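Local coordinates for protein AT-less polyketide synthase (Streptomyces platensis subsp. rosaceus, PDB 4QYR) that probably catalyses, as a ketosynthase domain of an AT-less type I polyketide synthase for isomigrastatin, the condensation that extends a carrier-bound polyketide chain, at residues P452-D462 and E500-V510; M292-V303 and L321-R329. All blocks are in the same frame, centred on the assembly; numbering follows the deposited sequence.

Interaction 1: P452-D462 and E500-V510; sequences PQAIVLSARDD and EAMERRLGFVV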
loop_
_atom_site.group_PDB
_atom_site.type_symbol
_atom_site.label_atom_id
_atom_site.label_comp_id
_atom_site.label_asym_id
_atom_site.label_seq_id
_atom_site.Cartn_x
_atom_site.Cartn_y
_atom_site.Cartn_z
ATOM N N PRO A 452 21.137 -35.588 25.943
ATOM C CA PRO A 452 21.773 -34.304 26.237
ATOM C C PRO A 452 21.531 -33.290 25.115
ATOM O O PRO A 452 21.488 -33.652 23.935
ATOM C CB PRO A 452 23.253 -34.670 26.349
ATOM C CG PRO A 452 23.404 -35.835 25.457
ATOM C CD PRO A 452 22.136 -36.626 25.632
ATOM N N GLN A 453 21.358 -32.026 25.481
ATOM C CA GLN A 453 21.114 -30.999 24.481
ATOM C C GLN A 453 22.052 -29.806 24.647
ATOM O O GLN A 453 22.515 -29.505 25.746
ATOM C CB GLN A 453 19.650 -30.533 24.530
ATOM C CG GLN A 453 18.631 -31.610 24.179
ATOM C CD GLN A 453 18.711 -32.002 22.726
ATOM O OE1 GLN A 453 19.151 -31.208 21.897
ATOM N NE2 GLN A 453 18.306 -33.231 22.405
ATOM N N ALA A 454 22.310 -29.132 23.531
ATOM C CA ALA A 454 23.238 -28.011 23.462
ATOM C C ALA A 454 22.535 -26.683 23.665
ATOM O O ALA A 454 21.696 -26.304 22.861
ATOM C CB ALA A 454 23.949 -28.013 22.123
ATOM N N ILE A 455 22.882 -25.965 24.725
ATOM C CA ILE A 455 22.273 -24.663 24.956
ATOM C C ILE A 455 23.161 -23.530 24.488
ATOM O O ILE A 455 24.332 -23.444 24.836
ATOM C CB ILE A 455 21.924 -24.459 26.423
ATOM C CG1 ILE A 455 20.729 -25.345 26.762
ATOM C CG2 ILE A 455 21.607 -22.995 26.692
ATOM C CD1 ILE A 455 19.861 -24.803 27.849
ATOM N N VAL A 456 22.574 -22.641 23.708
ATOM C CA VAL A 456 23.353 -21.734 22.907
ATOM C C VAL A 456 22.733 -20.344 22.978
ATOM O O VAL A 456 21.562 -20.159 22.658
ATOM C CB VAL A 456 23.432 -22.303 21.466
ATOM C CG1 VAL A 456 23.096 -21.280 20.409
ATOM C CG2 VAL A 456 24.782 -22.982 21.221
ATOM N N LEU A 457 23.495 -19.375 23.460
ATOM C CA LEU A 457 23.012 -18.003 23.511
ATOM C C LEU A 457 23.971 -17.084 22.785
ATOM O O LEU A 457 25.101 -17.473 22.497
ATOM C CB LEU A 457 22.847 -17.522 24.942
ATOM C CG LEU A 457 21.797 -18.157 25.841
ATOM C CD1 LEU A 457 21.582 -17.251 27.027
ATOM C CD2 LEU A 457 20.498 -18.392 25.118
ATOM N N SER A 458 23.519 -15.867 22.492
ATOM C CA SER A 458 24.361 -14.857 21.862
ATOM C C SER A 458 23.710 -13.491 21.884
ATOM O O SER A 458 22.475 -13.381 21.882
ATOM C CB SER A 458 24.694 -15.228 20.412
ATOM O OG SER A 458 23.555 -15.196 19.582
ATOM N N ALA A 459 24.570 -12.467 21.909
ATOM C CA ALA A 459 24.198 -11.056 21.738
ATOM C C ALA A 459 25.320 -10.257 21.049
ATOM O O ALA A 459 26.324 -10.830 20.613
ATOM C CB ALA A 459 23.852 -10.434 23.074
ATOM N N ARG A 460 25.144 -8.936 20.960
ATOM C CA ARG A 460 26.128 -8.028 20.349
ATOM C C ARG A 460 27.263 -7.700 21.318
ATOM O O ARG A 460 28.433 -7.769 20.964
ATOM C CB ARG A 460 25.462 -6.717 19.906
ATOM C CG ARG A 460 24.182 -6.872 19.062
ATOM C CD ARG A 460 24.494 -7.431 17.682
ATOM N NE ARG A 460 23.309 -7.632 16.851
ATOM C CZ ARG A 460 23.320 -8.233 15.660
ATOM N NH1 ARG A 460 22.196 -8.378 14.971
ATOM N NH2 ARG A 460 24.455 -8.699 15.159
ATOM N N ASP A 461 26.901 -7.315 22.538
ATOM C CA ASP A 461 27.867 -6.982 23.577
ATOM C C ASP A 461 27.892 -8.088 24.599
ATOM O O ASP A 461 26.949 -8.874 24.681
ATOM C CB ASP A 461 27.513 -5.667 24.282
ATOM C CG ASP A 461 27.431 -4.489 23.335
ATOM O OD1 ASP A 461 27.114 -4.682 22.137
ATOM O OD2 ASP A 461 27.681 -3.356 23.806
ATOM N N ASP A 462 28.953 -8.131 25.399
ATOM C CA ASP A 462 28.979 -9.016 26.556
ATOM C C ASP A 462 27.912 -8.582 27.552
ATOM O O ASP A 462 27.303 -9.406 28.227
ATOM C CB ASP A 462 30.359 -9.019 27.212
ATOM C CG ASP A 462 31.453 -9.444 26.254
ATOM O OD1 ASP A 462 31.243 -10.465 25.560
ATOM O OD2 ASP A 462 32.516 -8.773 26.204
ATOM N N GLU A 500 19.197 -15.554 15.789
ATOM C CA GLU A 500 20.378 -15.167 15.042
ATOM C C GLU A 500 21.604 -15.402 15.906
ATOM O O GLU A 500 21.632 -15.001 17.074
ATOM C CB GLU A 500 20.318 -13.704 14.606
ATOM C CG GLU A 500 21.639 -13.192 14.073
ATOM C CD GLU A 500 21.521 -11.888 13.292
ATOM O OE1 GLU A 500 20.971 -11.904 12.163
ATOM O OE2 GLU A 500 22.010 -10.851 13.798
ATOM N N ALA A 501 22.600 -16.072 15.330
ATOM C CA ALA A 501 23.882 -16.282 15.985
ATOM C C ALA A 501 24.724 -15.021 15.879
ATOM O O ALA A 501 25.212 -14.678 14.807
ATOM C CB ALA A 501 24.604 -17.452 15.373
HETATM N N MSE A 502 24.898 -14.336 17.002
HETATM C CA MSE A 502 25.483 -13.011 16.983
HETATM C C MSE A 502 26.947 -12.999 17.404
HETATM O O MSE A 502 27.590 -14.046 17.507
HETATM C CB MSE A 502 24.651 -12.090 17.864
HETATM C CG MSE A 502 23.199 -12.108 17.440
HETATM SE SE MSE A 502 21.997 -10.898 18.366
HETATM C CE MSE A 502 20.918 -12.247 19.292
ATOM N N GLU A 503 27.459 -11.791 17.625
ATOM C CA GLU A 503 28.890 -11.548 17.752
ATOM C C GLU A 503 29.444 -12.218 18.991
ATOM O O GLU A 503 30.354 -13.023 18.888
ATOM C CB GLU A 503 29.184 -10.043 17.779
ATOM C CG GLU A 503 29.200 -9.357 16.402
ATOM C CD GLU A 503 27.832 -8.838 15.921
ATOM O OE1 GLU A 503 26.786 -9.240 16.489
ATOM O OE2 GLU A 503 27.819 -8.011 14.971
ATOM N N ARG A 504 28.884 -11.903 20.157
ATOM C CA ARG A 504 29.329 -12.507 21.412
ATOM C C ARG A 504 28.475 -13.745 21.703
ATOM O O ARG A 504 27.249 -13.682 21.640
ATOM C CB ARG A 504 29.244 -11.494 22.556
ATOM C CG ARG A 504 30.403 -10.494 22.625
ATOM C CD ARG A 504 31.768 -11.125 22.334
ATOM N NE ARG A 504 32.344 -11.762 23.523
ATOM C CZ ARG A 504 33.573 -12.282 23.593
ATOM N NH1 ARG A 504 34.383 -12.226 22.544
ATOM N NH2 ARG A 504 34.002 -12.842 24.722
ATOM N N ARG A 505 29.122 -14.869 22.002
ATOM C CA ARG A 505 28.411 -16.142 22.134
ATOM C C ARG A 505 28.661 -16.848 23.476
ATOM O O ARG A 505 29.768 -16.828 24.006
ATOM C CB ARG A 505 28.790 -17.083 20.970
ATOM C CG ARG A 505 28.513 -16.508 19.581
ATOM C CD ARG A 505 28.679 -17.528 18.442
ATOM N NE ARG A 505 28.359 -16.925 17.136
ATOM C CZ ARG A 505 28.326 -17.574 15.967
ATOM N NH1 ARG A 505 28.589 -18.876 15.896
ATOM N NH2 ARG A 505 28.023 -16.917 14.852
ATOM N N LEU A 506 27.602 -17.453 24.012
ATOM C CA LEU A 506 27.640 -18.369 25.163
ATOM C C LEU A 506 27.119 -19.751 24.755
ATOM O O LEU A 506 26.123 -19.851 24.041
ATOM C CB LEU A 506 26.782 -17.831 26.313
ATOM C CG LEU A 506 26.484 -18.722 27.528
ATOM C CD1 LEU A 506 27.749 -19.144 28.209
ATOM C CD2 LEU A 506 25.603 -17.996 28.525
ATOM N N GLY A 507 27.763 -20.814 25.220
ATOM C CA GLY A 507 27.275 -22.157 24.956
ATOM C C GLY A 507 27.641 -23.158 26.043
ATOM O O GLY A 507 28.687 -23.023 26.690
ATOM N N PHE A 508 26.789 -24.165 26.241
ATOM C CA PHE A 508 27.073 -25.252 27.173
ATOM C C PHE A 508 26.146 -26.428 26.933
ATOM O O PHE A 508 25.281 -26.345 26.085
ATOM C CB PHE A 508 26.982 -24.777 28.628
ATOM C CG PHE A 508 25.650 -24.213 29.022
ATOM C CD1 PHE A 508 24.799 -24.930 29.839
ATOM C CD2 PHE A 508 25.275 -22.941 28.632
ATOM C CE1 PHE A 508 23.580 -24.401 30.229
ATOM C CE2 PHE A 508 24.058 -22.406 29.018
ATOM C CZ PHE A 508 23.209 -23.134 29.813
ATOM N N VAL A 509 26.342 -27.531 27.657
ATOM C CA VAL A 509 25.565 -28.759 27.441
ATOM C C VAL A 509 24.930 -29.293 28.728
ATOM O O VAL A 509 25.604 -29.478 29.742
ATOM C CB VAL A 509 26.430 -29.880 26.813
ATOM C CG1 VAL A 509 25.627 -31.157 26.673
ATOM C CG2 VAL A 509 26.949 -29.450 25.457
ATOM N N VAL A 510 23.623 -29.538 28.669
ATOM C CA VAL A 510 22.870 -30.000 29.829
ATOM C C VAL A 510 22.204 -31.348 29.582
ATOM O O VAL A 510 22.071 -31.792 28.434
ATOM C CB VAL A 510 21.768 -29.008 30.223
ATOM C CG1 VAL A 510 22.355 -27.638 30.516
ATOM C CG2 VAL A 510 20.721 -28.942 29.128
#
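Two carboxylates of segment 500-510 grip Arg460. NH2 makes a salt bridge to the syn lone pair of Glu503 OE1 (2.7 Å), near the guanidinium plane, while NH1 makes a second, its hydrogen bond weak and bent, to Glu500 OE2 (2.7 Å). Met502 SE lies over one guanidinium face, 3.8 Å from Arg460 NE. Beyond the strand, Arg504 NE makes a salt bridge to Asp462 OD1 (2.7 Å), which lies tilted out of the guanidinium plane. Inward, Ser458 OG accepts from Met502 N (3.0 Å), tying the loop before strand 504-510 to strand 453-459. A classic beta bulge sets both Glu503 and Arg504 opposite Ala459, which probably helps bring Glu503 to Arg460. From there the strands run antiparallel, with paired backbone hydrogen bonds as far as Gln453 and Val510. On the face of Leu457 and Leu506, Ile455 CB sits 4.0 Å from the Phe508 centroid in a CH-pi contact; Phe508 CG, between backbone N and carbonyl carbon (chi1 59°), lays the ring alongside. Helices 488-497 and 513-524 pack on this face, 564-572 on the other. With 532-535 as third strand, 453-459 (edge) and 504-510 (centre) form the antiparallel sheet of the alpha/beta region assigned to the RhiE-like linker family.

Interaction 2: M292-V303 and L321-R329; sequences MRGIDPDSIGYV and LDSAYRALR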
loop_
_atom_site.group_PDB
_atom_site.type_symbol
_atom_site.label_atom_id
_atom_site.label_comp_id
_atom_site.label_asym_id
_atom_site.label_seq_id
_atom_site.Cartn_x
_atom_site.Cartn_y
_atom_site.Cartn_z
HETATM N N MSE A 292 -17.073 -13.232 6.204
HETATM C CA MSE A 292 -17.703 -14.327 6.912
HETATM C C MSE A 292 -18.211 -15.378 5.953
HETATM O O MSE A 292 -18.894 -16.315 6.361
HETATM C CB MSE A 292 -18.836 -13.807 7.770
HETATM C CG MSE A 292 -18.375 -13.126 9.020
HETATM SE SE MSE A 292 -17.826 -14.456 10.318
HETATM C CE MSE A 292 -19.478 -15.514 10.379
ATOM N N ARG A 293 -17.879 -15.214 4.677
ATOM C CA ARG A 293 -18.266 -16.182 3.660
ATOM C C ARG A 293 -17.805 -17.589 4.016
ATOM O O ARG A 293 -16.610 -17.836 4.208
ATOM C CB ARG A 293 -17.703 -15.773 2.307
ATOM C CG ARG A 293 -17.997 -16.728 1.188
ATOM C CD ARG A 293 -17.359 -16.208 -0.085
ATOM N NE ARG A 293 -17.749 -14.821 -0.361
ATOM C CZ ARG A 293 -16.924 -13.860 -0.788
ATOM N NH1 ARG A 293 -15.628 -14.107 -1.001
ATOM N NH2 ARG A 293 -17.401 -12.635 -1.005
ATOM N N GLY A 294 -18.762 -18.505 4.128
ATOM C CA GLY A 294 -18.455 -19.876 4.488
ATOM C C GLY A 294 -18.472 -20.140 5.983
ATOM O O GLY A 294 -18.752 -21.257 6.410
ATOM N N ILE A 295 -18.178 -19.118 6.782
ATOM C CA ILE A 295 -18.225 -19.256 8.228
ATOM C C ILE A 295 -19.656 -19.176 8.742
ATOM O O ILE A 295 -20.447 -18.363 8.279
ATOM C CB ILE A 295 -17.393 -18.175 8.926
ATOM C CG1 ILE A 295 -16.097 -17.902 8.152
ATOM C CG2 ILE A 295 -17.085 -18.591 10.349
ATOM C CD1 ILE A 295 -15.092 -19.021 8.235
ATOM N N ASP A 296 -19.980 -20.034 9.700
ATOM C CA ASP A 296 -21.273 -20.016 10.375
ATOM C C ASP A 296 -21.320 -18.906 11.434
ATOM O O ASP A 296 -20.509 -18.893 12.340
ATOM C CB ASP A 296 -21.511 -21.377 11.016
ATOM C CG ASP A 296 -22.936 -21.578 11.465
ATOM O OD1 ASP A 296 -23.372 -22.754 11.498
ATOM O OD2 ASP A 296 -23.616 -20.576 11.786
ATOM N N PRO A 297 -22.268 -17.963 11.329
ATOM C CA PRO A 297 -22.268 -16.878 12.328
ATOM C C PRO A 297 -22.656 -17.312 13.758
ATOM O O PRO A 297 -22.308 -16.615 14.720
ATOM C CB PRO A 297 -23.288 -15.883 11.762
ATOM C CG PRO A 297 -24.141 -16.682 10.839
ATOM C CD PRO A 297 -23.255 -17.744 10.259
ATOM N N ASP A 298 -23.341 -18.446 13.897
ATOM C CA ASP A 298 -23.628 -19.005 15.211
ATOM C C ASP A 298 -22.341 -19.446 15.868
ATOM O O ASP A 298 -22.312 -19.773 17.052
ATOM C CB ASP A 298 -24.569 -20.197 15.113
ATOM C CG ASP A 298 -25.966 -19.807 14.690
ATOM O OD1 ASP A 298 -26.300 -18.602 14.759
ATOM O OD2 ASP A 298 -26.735 -20.713 14.292
ATOM N N SER A 299 -21.286 -19.479 15.067
ATOM C CA SER A 299 -19.969 -19.953 15.454
ATOM C C SER A 299 -19.080 -18.865 16.048
ATOM O O SER A 299 -18.071 -19.161 16.684
ATOM C CB SER A 299 -19.317 -20.596 14.221
ATOM O OG SER A 299 -17.909 -20.548 14.256
ATOM N N ILE A 300 -19.455 -17.605 15.850
ATOM C CA ILE A 300 -18.643 -16.511 16.369
ATOM C C ILE A 300 -19.029 -16.196 17.807
ATOM O O ILE A 300 -20.212 -16.067 18.122
ATOM C CB ILE A 300 -18.770 -15.247 15.517
ATOM C CG1 ILE A 300 -18.592 -15.578 14.035
ATOM C CG2 ILE A 300 -17.767 -14.208 15.964
ATOM C CD1 ILE A 300 -17.302 -16.240 13.661
ATOM N N GLY A 301 -18.026 -16.096 18.679
ATOM C CA GLY A 301 -18.257 -15.867 20.096
ATOM C C GLY A 301 -18.034 -14.431 20.550
ATOM O O GLY A 301 -18.667 -13.968 21.506
ATOM N N TYR A 302 -17.129 -13.728 19.872
ATOM C CA TYR A 302 -16.757 -12.367 20.246
ATOM C C TYR A 302 -16.487 -11.531 19.012
ATOM O O TYR A 302 -16.013 -12.040 18.002
ATOM C CB TYR A 302 -15.522 -12.374 21.146
ATOM C CG TYR A 302 -14.996 -11.003 21.534
ATOM C CD1 TYR A 302 -15.547 -10.304 22.603
ATOM C CD2 TYR A 302 -13.929 -10.422 20.861
ATOM C CE1 TYR A 302 -15.067 -9.054 22.985
ATOM C CE2 TYR A 302 -13.439 -9.163 21.230
ATOM C CZ TYR A 302 -14.023 -8.491 22.298
ATOM O OH TYR A 302 -13.571 -7.253 22.686
ATOM N N VAL A 303 -16.806 -10.245 19.082
ATOM C CA VAL A 303 -16.362 -9.327 18.045
ATOM C C VAL A 303 -15.641 -8.150 18.675
ATOM O O VAL A 303 -16.196 -7.449 19.519
ATOM C CB VAL A 303 -17.520 -8.805 17.182
ATOM C CG1 VAL A 303 -17.016 -7.663 16.288
ATOM C CG2 VAL A 303 -18.118 -9.927 16.351
ATOM N N LEU A 321 -23.292 -4.734 12.027
ATOM C CA LEU A 321 -22.878 -6.054 12.455
ATOM C C LEU A 321 -24.088 -6.962 12.640
ATOM O O LEU A 321 -24.092 -8.118 12.223
ATOM C CB LEU A 321 -22.101 -5.912 13.752
ATOM C CG LEU A 321 -21.133 -6.968 14.248
ATOM C CD1 LEU A 321 -20.293 -7.445 13.109
ATOM C CD2 LEU A 321 -20.256 -6.315 15.303
ATOM N N ASP A 322 -25.126 -6.419 13.267
ATOM C CA ASP A 322 -26.365 -7.146 13.454
ATOM C C ASP A 322 -26.980 -7.487 12.115
ATOM O O ASP A 322 -27.351 -8.627 11.853
ATOM C CB ASP A 322 -27.355 -6.331 14.285
ATOM C CG ASP A 322 -28.469 -7.187 14.857
ATOM O OD1 ASP A 322 -28.173 -8.328 15.291
ATOM O OD2 ASP A 322 -29.634 -6.727 14.886
ATOM N N SER A 323 -27.072 -6.475 11.269
ATOM C CA SER A 323 -27.651 -6.605 9.944
ATOM C C SER A 323 -26.946 -7.687 9.128
ATOM O O SER A 323 -27.576 -8.443 8.398
ATOM C CB SER A 323 -27.582 -5.257 9.234
ATOM O OG SER A 323 -27.926 -5.382 7.874
ATOM N N ALA A 324 -25.633 -7.769 9.291
ATOM C CA ALA A 324 -24.804 -8.738 8.582
ATOM C C ALA A 324 -24.975 -10.177 9.067
ATOM O O ALA A 324 -25.142 -11.085 8.261
ATOM C CB ALA A 324 -23.355 -8.339 8.695
ATOM N N TYR A 325 -24.900 -10.395 10.376
ATOM C CA TYR A 325 -25.046 -11.749 10.893
ATOM C C TYR A 325 -26.445 -12.226 10.601
ATOM O O TYR A 325 -26.667 -13.416 10.381
ATOM C CB TYR A 325 -24.759 -11.825 12.394
ATOM C CG TYR A 325 -23.284 -11.895 12.736
ATOM C CD1 TYR A 325 -22.318 -11.741 11.754
ATOM C CD2 TYR A 325 -22.859 -12.124 14.034
ATOM C CE1 TYR A 325 -20.964 -11.797 12.054
ATOM C CE2 TYR A 325 -21.512 -12.193 14.349
ATOM C CZ TYR A 325 -20.563 -12.025 13.349
ATOM O OH TYR A 325 -19.213 -12.083 13.650
ATOM N N ARG A 326 -27.382 -11.282 10.584
ATOM C CA ARG A 326 -28.784 -11.596 10.350
ATOM C C ARG A 326 -28.934 -12.065 8.914
ATOM O O ARG A 326 -29.574 -13.074 8.640
ATOM C CB ARG A 326 -29.667 -10.377 10.643
ATOM C CG ARG A 326 -31.157 -10.662 10.631
ATOM C CD ARG A 326 -31.965 -9.519 11.244
ATOM N NE ARG A 326 -31.779 -8.263 10.523
ATOM C CZ ARG A 326 -31.466 -7.103 11.100
ATOM N NH1 ARG A 326 -31.306 -7.037 12.415
ATOM N NH2 ARG A 326 -31.308 -6.008 10.362
ATOM N N ALA A 327 -28.302 -11.340 8.002
ATOM C CA ALA A 327 -28.297 -11.709 6.595
ATOM C C ALA A 327 -27.654 -13.067 6.395
ATOM O O ALA A 327 -28.077 -13.852 5.541
ATOM C CB ALA A 327 -27.566 -10.665 5.780
ATOM N N LEU A 328 -26.622 -13.333 7.186
ATOM C CA LEU A 328 -25.877 -14.568 7.059
ATOM C C LEU A 328 -26.720 -15.746 7.476
ATOM O O LEU A 328 -26.883 -16.680 6.700
ATOM C CB LEU A 328 -24.602 -14.511 7.878
ATOM C CG LEU A 328 -23.483 -13.728 7.193
ATOM C CD1 LEU A 328 -22.220 -13.804 8.012
ATOM C CD2 LEU A 328 -23.242 -14.272 5.797
ATOM N N ARG A 329 -27.261 -15.691 8.691
ATOM C CA ARG A 329 -28.137 -16.748 9.203
ATOM C C ARG A 329 -29.212 -17.130 8.208
ATOM O O ARG A 329 -29.430 -18.311 7.937
ATOM C CB ARG A 329 -28.800 -16.319 10.509
ATOM C CG ARG A 329 -27.852 -16.206 11.670
ATOM C CD ARG A 329 -28.586 -15.953 12.967
ATOM N NE ARG A 329 -28.739 -14.527 13.248
ATOM C CZ ARG A 329 -27.895 -13.817 13.997
ATOM N NH1 ARG A 329 -28.124 -12.519 14.196
ATOM N NH2 ARG A 329 -26.821 -14.397 14.544
#
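Tyr325 of helix 313-331 reaches into the bend of the 292-303 segment and is met there by three side chains. Pro297 lies over one face of its ring, with CB 4.1 Å from Tyr325 CG and displaced toward the rim. Ile300 crosses the phenol at about a right angle, and its CG2 approaches Tyr325 OH to 3.5 Å. Val303 and Tyr325 point at each other from opposite directions, with Val303 CG2 3.6 Å from Tyr325 OH, so the hydroxyl end is bordered by aliphatic branches of both Ile300 and Val303. The Tyr325 side chain leaves with CG anti to the carbonyl carbon (chi1 -81°), which swings the ring off the helix toward the loop and strand. One turn earlier in the helix, Val303 CG1 and Leu321 CD2 meet tip to tip at 3.6 Å, beside Leu344 of strand 342-345.

Toward the far end of the helix, Met292 crosses Leu328 at about a right angle, its CB 3.4 Å from Leu328 CD1. Pro297 CG wedges between Leu328 and Arg329, 3.7 Å from Leu328 CB. This apolar packing gives way to a looser polar margin at Asp298. Its carboxylate and the Arg329 guanidinium are nearly coplanar, yet Asp298 OD1 and Arg329 NH2 remain 4.2 Å apart, too far for a salt bridge, and any attraction is probably modest. The loop is shaped from within: a type II turn runs from Met292 to Ile295, and Asp296 OD2 accepts from Asp298 N in an Asx turn that probably helps to hold Pro297 against the helix.

Strand 302-304 continues through helix 313-331 to strand 342-345, and the contact packs the crossover helix against its first strand and the preceding loop, the beta-alpha-beta arrangement of the thiolase fold in the C-terminal half of the ketosynthase.

Interaction 2 comes first along the chain and closes before interaction 1 opens. Their centres lie about 49 Å apart on opposite sides of the chain's centre, and their nearest atoms are about 34 Å apart, so neither touches the other. They belong to separate sheets: residues 292-303 and 321-329 join a strand of the large mixed sheet to its crossover helix within the ketosynthase, whereas residues 452-462 and 500-510 supply two of the three strands of the small antiparallel sheet of the RhiE-like linker region. One contact is thus internal to the condensing fold, the other to the appended region; each lies within its own region, and neither bridges the two.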